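Local coordinates for 6-phospho-beta-d glycosidase (Streptococcus pyogenes, PDB 5FOO), which probably hydrolyses 6-phospho-beta-glucosides as a glycoside hydrolase of family 1, and holds 6-phosphocyclophellitol in its pocket, at residues 116-121 with 167-172; 140-145 with 160-165. The protein carries 1 engineered substitution. One frame throughout, in Å; residues are numbered along the deposited sequence.

Contact 1 (116-121 with 167-172). With JAZ (6-phosphocyclophellitol), chain G.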
# COMPACT_ATOMS: atom_id res chain seq x y z
N ASN A 116 -2.73 -8.69 -2.62
CA ASN A 116 -2.92 -8.05 -1.33
C ASN A 116 -4.31 -8.34 -0.85
O ASN A 116 -5.20 -8.38 -1.66
CB ASN A 116 -2.68 -6.55 -1.50
CG ASN A 116 -2.98 -5.75 -0.25
OD1 ASN A 116 -2.75 -6.20 0.91
ND2 ASN A 116 -3.49 -4.59 -0.47
N LEU A 117 -4.51 -8.50 0.47
CA LEU A 117 -5.82 -8.75 1.02
C LEU A 117 -6.62 -7.59 1.58
O LEU A 117 -7.82 -7.76 1.84
CB LEU A 117 -5.77 -9.84 2.07
CG LEU A 117 -5.11 -11.10 1.55
CD1 LEU A 117 -4.71 -11.97 2.73
CD2 LEU A 117 -6.04 -11.80 0.58
N HIS A 118 -6.00 -6.43 1.73
CA HIS A 118 -6.69 -5.29 2.37
C HIS A 118 -6.03 -4.04 1.91
O HIS A 118 -4.84 -3.84 2.16
CB HIS A 118 -6.63 -5.43 3.88
CG HIS A 118 -7.11 -4.25 4.65
ND1 HIS A 118 -6.45 -3.76 5.76
CD2 HIS A 118 -8.19 -3.45 4.49
CE1 HIS A 118 -7.07 -2.68 6.21
NE2 HIS A 118 -8.12 -2.48 5.45
N HIS A 119 -6.78 -3.18 1.22
CA HIS A 119 -6.26 -1.88 0.80
C HIS A 119 -7.36 -0.83 1.11
O HIS A 119 -8.15 -0.44 0.22
CB HIS A 119 -5.88 -1.93 -0.72
CG HIS A 119 -5.01 -0.81 -1.15
ND1 HIS A 119 -3.94 -0.99 -2.00
CD2 HIS A 119 -5.01 0.50 -0.82
CE1 HIS A 119 -3.33 0.16 -2.19
NE2 HIS A 119 -3.97 1.09 -1.49
N PHE A 120 -7.40 -0.44 2.39
CA PHE A 120 -8.29 0.58 2.93
C PHE A 120 -9.77 0.25 2.73
O PHE A 120 -10.61 1.18 2.60
CB PHE A 120 -8.02 1.95 2.26
CG PHE A 120 -6.56 2.37 2.17
CD1 PHE A 120 -5.55 1.83 2.96
CD2 PHE A 120 -6.21 3.37 1.27
CE1 PHE A 120 -4.21 2.27 2.84
CE2 PHE A 120 -4.90 3.81 1.14
CZ PHE A 120 -3.89 3.27 1.94
N ASP A 121 -10.11 -1.05 2.69
CA ASP A 121 -11.43 -1.46 2.28
C ASP A 121 -12.16 -2.41 3.18
O ASP A 121 -12.85 -3.30 2.70
CB ASP A 121 -11.42 -1.97 0.82
CG ASP A 121 -10.61 -3.28 0.65
OD1 ASP A 121 -9.69 -3.53 1.47
OD2 ASP A 121 -10.92 -4.05 -0.30
N MET A 167 -0.49 1.49 8.71
CA MET A 167 -0.45 2.78 9.48
C MET A 167 -1.25 3.90 8.80
O MET A 167 -1.66 4.83 9.44
CB MET A 167 1.01 3.26 9.72
CG MET A 167 1.11 4.53 10.64
SD MET A 167 0.29 4.23 12.21
CE MET A 167 1.61 3.47 13.08
N VAL A 168 -1.40 3.84 7.47
CA VAL A 168 -2.26 4.75 6.73
C VAL A 168 -3.75 4.54 7.11
O VAL A 168 -4.50 5.48 7.19
CB VAL A 168 -2.05 4.68 5.20
CG1 VAL A 168 -3.04 5.56 4.47
CG2 VAL A 168 -0.61 5.09 4.83
N VAL A 169 -4.18 3.31 7.34
CA VAL A 169 -5.52 3.05 7.86
C VAL A 169 -5.71 3.64 9.29
O VAL A 169 -6.76 4.22 9.59
CB VAL A 169 -5.79 1.54 7.91
CG1 VAL A 169 -7.08 1.22 8.64
CG2 VAL A 169 -5.89 0.99 6.49
N VAL A 170 -4.72 3.41 10.15
CA VAL A 170 -4.75 3.90 11.49
C VAL A 170 -4.87 5.44 11.44
O VAL A 170 -5.71 5.98 12.12
CB VAL A 170 -3.44 3.59 12.18
CG1 VAL A 170 -3.29 4.35 13.50
CG2 VAL A 170 -3.28 2.10 12.42
N GLU A 171 -4.03 6.10 10.64
CA GLU A 171 -4.01 7.54 10.55
C GLU A 171 -5.24 8.09 9.88
O GLU A 171 -5.93 8.95 10.47
CB GLU A 171 -2.70 8.08 9.94
CG GLU A 171 -1.59 7.89 11.00
CD GLU A 171 -0.19 8.44 10.66
OE1 GLU A 171 -0.02 8.81 9.46
OE2 GLU A 171 0.71 8.50 11.63
N GLY A 172 -5.57 7.53 8.71
CA GLY A 172 -6.76 7.92 7.95
C GLY A 172 -8.07 7.86 8.70
O GLY A 172 -8.85 8.86 8.69
C2 JAZ G . -2.60 5.67 -3.68
C3 JAZ G . -2.37 4.19 -3.32
C4 JAZ G . -1.46 4.07 -2.10
C5 JAZ G . -0.12 4.75 -2.30
C6 JAZ G . -0.30 6.17 -2.77
C7 JAZ G . -1.23 6.28 -3.98
C8 JAZ G . -1.30 7.69 -4.54
O9 JAZ G . -1.85 8.53 -3.53
P10 JAZ G . -2.72 9.79 -3.96
O11 JAZ G . -3.16 10.37 -2.66
O12 JAZ G . -3.71 9.44 -4.98
O13 JAZ G . -1.79 10.68 -4.65
O14 JAZ G . -0.75 6.99 -1.68
O15 JAZ G . -3.39 5.79 -4.87
O16 JAZ G . -3.63 3.64 -3.01
O17 JAZ G . -1.29 2.71 -1.76

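Contact 2 (140-145 with 160-165). With JAZ (6-phosphocyclophellitol), chain G.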
# COMPACT_ATOMS: atom_id res chain seq x y z
N ASP A 140 -10.76 -11.68 13.52
CA ASP A 140 -11.04 -13.11 13.24
C ASP A 140 -11.81 -13.30 11.96
O ASP A 140 -11.55 -14.23 11.27
CB ASP A 140 -11.81 -13.77 14.39
CG ASP A 140 -10.92 -14.06 15.61
OD1 ASP A 140 -9.71 -14.26 15.48
OD2 ASP A 140 -11.44 -14.11 16.72
N LEU A 141 -12.78 -12.43 11.65
CA LEU A 141 -13.51 -12.55 10.41
C LEU A 141 -12.58 -12.26 9.16
O LEU A 141 -12.72 -12.88 8.09
CB LEU A 141 -14.72 -11.62 10.42
CG LEU A 141 -15.74 -11.80 11.53
CD1 LEU A 141 -16.91 -10.85 11.36
CD2 LEU A 141 -16.24 -13.24 11.59
N PHE A 142 -11.63 -11.35 9.33
CA PHE A 142 -10.62 -11.09 8.30
C PHE A 142 -9.78 -12.36 8.02
O PHE A 142 -9.52 -12.72 6.88
CB PHE A 142 -9.75 -9.88 8.71
CG PHE A 142 -8.63 -9.56 7.78
CD1 PHE A 142 -8.88 -9.15 6.50
CD2 PHE A 142 -7.33 -9.55 8.24
CE1 PHE A 142 -7.87 -8.81 5.67
CE2 PHE A 142 -6.31 -9.24 7.40
CZ PHE A 142 -6.58 -8.88 6.12
N VAL A 143 -9.43 -13.06 9.08
CA VAL A 143 -8.71 -14.34 8.96
C VAL A 143 -9.51 -15.36 8.21
O VAL A 143 -8.98 -16.06 7.38
CB VAL A 143 -8.33 -14.92 10.36
CG1 VAL A 143 -7.75 -16.34 10.26
CG2 VAL A 143 -7.35 -13.98 11.06
N ALA A 144 -10.78 -15.47 8.51
CA ALA A 144 -11.61 -16.40 7.79
C ALA A 144 -11.70 -16.06 6.31
O ALA A 144 -11.66 -16.96 5.43
CB ALA A 144 -12.95 -16.50 8.45
N PHE A 145 -11.81 -14.74 6.00
CA PHE A 145 -11.71 -14.28 4.61
C PHE A 145 -10.38 -14.70 3.95
O PHE A 145 -10.38 -15.16 2.81
CB PHE A 145 -11.90 -12.74 4.57
CG PHE A 145 -11.32 -12.06 3.40
CD1 PHE A 145 -11.80 -12.31 2.12
CD2 PHE A 145 -10.37 -11.04 3.57
CE1 PHE A 145 -11.29 -11.63 1.04
CE2 PHE A 145 -9.85 -10.39 2.49
CZ PHE A 145 -10.31 -10.68 1.23
N TRP A 160 1.64 -13.39 -1.63
CA TRP A 160 0.54 -12.88 -0.89
C TRP A 160 1.00 -11.74 0.06
O TRP A 160 2.09 -11.81 0.63
CB TRP A 160 -0.04 -14.01 -0.05
CG TRP A 160 -0.73 -15.07 -0.78
CD1 TRP A 160 -0.19 -16.30 -1.13
CD2 TRP A 160 -2.06 -15.07 -1.25
NE1 TRP A 160 -1.14 -17.06 -1.79
CE2 TRP A 160 -2.31 -16.34 -1.86
CE3 TRP A 160 -3.09 -14.13 -1.26
CZ2 TRP A 160 -3.53 -16.66 -2.44
CZ3 TRP A 160 -4.32 -14.49 -1.82
CH2 TRP A 160 -4.50 -15.73 -2.42
N PHE A 161 0.13 -10.77 0.27
CA PHE A 161 0.36 -9.67 1.18
C PHE A 161 -0.88 -9.39 2.00
O PHE A 161 -1.97 -9.41 1.50
CB PHE A 161 0.87 -8.46 0.38
CG PHE A 161 2.26 -8.65 -0.14
CD1 PHE A 161 3.36 -8.39 0.66
CD2 PHE A 161 2.47 -9.16 -1.40
CE1 PHE A 161 4.66 -8.65 0.22
CE2 PHE A 161 3.77 -9.40 -1.87
CZ PHE A 161 4.85 -9.16 -1.07
N VAL A 162 -0.71 -9.15 3.30
CA VAL A 162 -1.87 -9.10 4.17
C VAL A 162 -2.55 -7.69 4.12
O VAL A 162 -3.76 -7.62 3.97
CB VAL A 162 -1.57 -9.49 5.64
CG1 VAL A 162 -2.87 -9.42 6.47
CG2 VAL A 162 -1.04 -10.93 5.75
N HIS A 163 -1.76 -6.62 4.25
CA HIS A 163 -2.27 -5.27 4.16
C HIS A 163 -1.39 -4.43 3.24
O HIS A 163 -0.18 -4.69 3.08
CB HIS A 163 -2.19 -4.54 5.51
CG HIS A 163 -2.81 -5.25 6.67
ND1 HIS A 163 -4.16 -5.39 6.82
CD2 HIS A 163 -2.28 -5.76 7.79
CE1 HIS A 163 -4.44 -5.99 7.95
NE2 HIS A 163 -3.31 -6.24 8.56
N ASN A 164 -2.00 -3.39 2.67
CA ASN A 164 -1.27 -2.24 2.21
C ASN A 164 -1.30 -1.16 3.29
O ASN A 164 -2.38 -0.69 3.68
CB ASN A 164 -1.91 -1.69 0.95
CG ASN A 164 -1.23 -0.44 0.47
OD1 ASN A 164 -0.21 -0.50 -0.23
ND2 ASN A 164 -1.77 0.71 0.84
N GLU A 165 -0.13 -0.77 3.74
CA GLU A 165 0.08 0.38 4.64
C GLU A 165 -0.93 0.49 5.77
O GLU A 165 -1.78 1.42 5.82
CB GLU A 165 0.15 1.68 3.86
CG GLU A 165 1.22 1.76 2.82
CD GLU A 165 0.99 2.96 1.82
OE1 GLU A 165 -0.09 3.12 1.08
OE2 GLU A 165 1.94 3.72 1.74
C2 JAZ G . -2.60 5.67 -3.68
C3 JAZ G . -2.37 4.19 -3.32
C4 JAZ G . -1.46 4.07 -2.10
C5 JAZ G . -0.12 4.75 -2.30
C6 JAZ G . -0.30 6.17 -2.77
C7 JAZ G . -1.23 6.28 -3.98
C8 JAZ G . -1.30 7.69 -4.54
O9 JAZ G . -1.85 8.53 -3.53
P10 JAZ G . -2.72 9.79 -3.96
O11 JAZ G . -3.16 10.37 -2.66
O12 JAZ G . -3.71 9.44 -4.98
O13 JAZ G . -1.79 10.68 -4.65
O14 JAZ G . -0.75 6.99 -1.68
O15 JAZ G . -3.39 5.79 -4.87
O16 JAZ G . -3.63 3.64 -3.01
O17 JAZ G . -1.29 2.71 -1.76

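Contact 1 (116-121 with 167-172)
The ring of Phe120 leans on Val168 and Val169, and so joins the loop after the third strand of a TIM barrel to helix 166-174, which follows the fourth. Its outer end meets Val168, where Phe120 CZ comes within 3.5 Å of Val168 CG1. Nearer the ring's root, Phe120 CD1 lies 3.6 Å from Val169 CG2, the two side chains running past one another in opposite directions. That methyl is shared: His118 CE1 touches Val169 CG2 from the loop as well, and the ND1 of the same imidazole is hydrogen-bonded to His163 ND1.

Different first torsions set the two neighbouring rings. His119 carries CG opposite its own amide nitrogen (chi1 -164°), whereas Phe120 keeps CG beside its nitrogen (chi1 -48°), and His119 CD2 comes to rest over the centre of one face of the phenyl ring, 3.7 Å above its plane. The loop is braced from within by His119 N, which donates to Asp121 OD1 at 2.9 Å from above the carboxylate plane. Trp424 and His179 also meet the phenyl ring. At the pocket end, His119 NE2 donates to O16 of 6-phosphocyclophellitol at 3.0 Å, with a bent N-H...O angle of 132°.

Contact 2 (140-145 with 160-165)
Glu165 OE1 is gripped from two directions: Asn164 ND2 donates to it at 2.9 Å, on the anti side of the carboxylate and 18° out of its plane, and the O17 hydroxyl of 6-phosphocyclophellitol donates to it at 3.1 Å. Asn164 ND2 also reaches that hydroxyl, though weakly. Further hydrogen bonds hold the pair: Asn224 and Tyr299 to Glu165 OE2, Asn297 to Asn164 OD1.

Behind this polar end, the same segment presents Val162 and the His163 ring to helix 136-153. With CG swung opposite its backbone nitrogen (chi1 177°), Phe142 stretches off the helix until Val162 CG1 sits at its ring edge, 3.6 Å from Phe142 CE2. The same methyl lies over the centre of one face of His163, so it touches the edge of one ring and the face of the other. The rings are nearly parallel, with planes at 10°, yet slid so far apart, centroids 5.5 Å from each other, that they barely overlap; His163 CE1 approaches Phe142 CE2 to 3.8 Å. Bonds from His163 NE2 to Leu196 O and from ND1 to His118 together fix the imidazole's rotation. Helix 136-153, lying between barrel strands 112-116 and 159-161 and packing where the chain turns just past the latter, belongs to a beta-alpha-beta crossover of the TIM barrel.

Contact 2 is nested within the chain loop that contact 1 closes, and their centres lie about 10 Å apart. Backbone bonds at and just past the ends of neighbouring barrel strands 112-116 and 159-161 join them: Leu117 N is 2.9 Å from Phe161 O, and His118 O is 2.9 Å from Asn164 N, both probable hydrogen bonds. The His118-His163 pair adds a side-chain link between the two contacts. Toward the pocket, His119 NE2 and Asn164 ND2 come within 3.2 Å in packing, and the two contacts serve neighbouring hydroxyls of 6-phosphocyclophellitol, O16 and O17, on adjacent ring carbons. Gln18, Lys337, Trp424 and Tyr432 also hydrogen-bond the ligand.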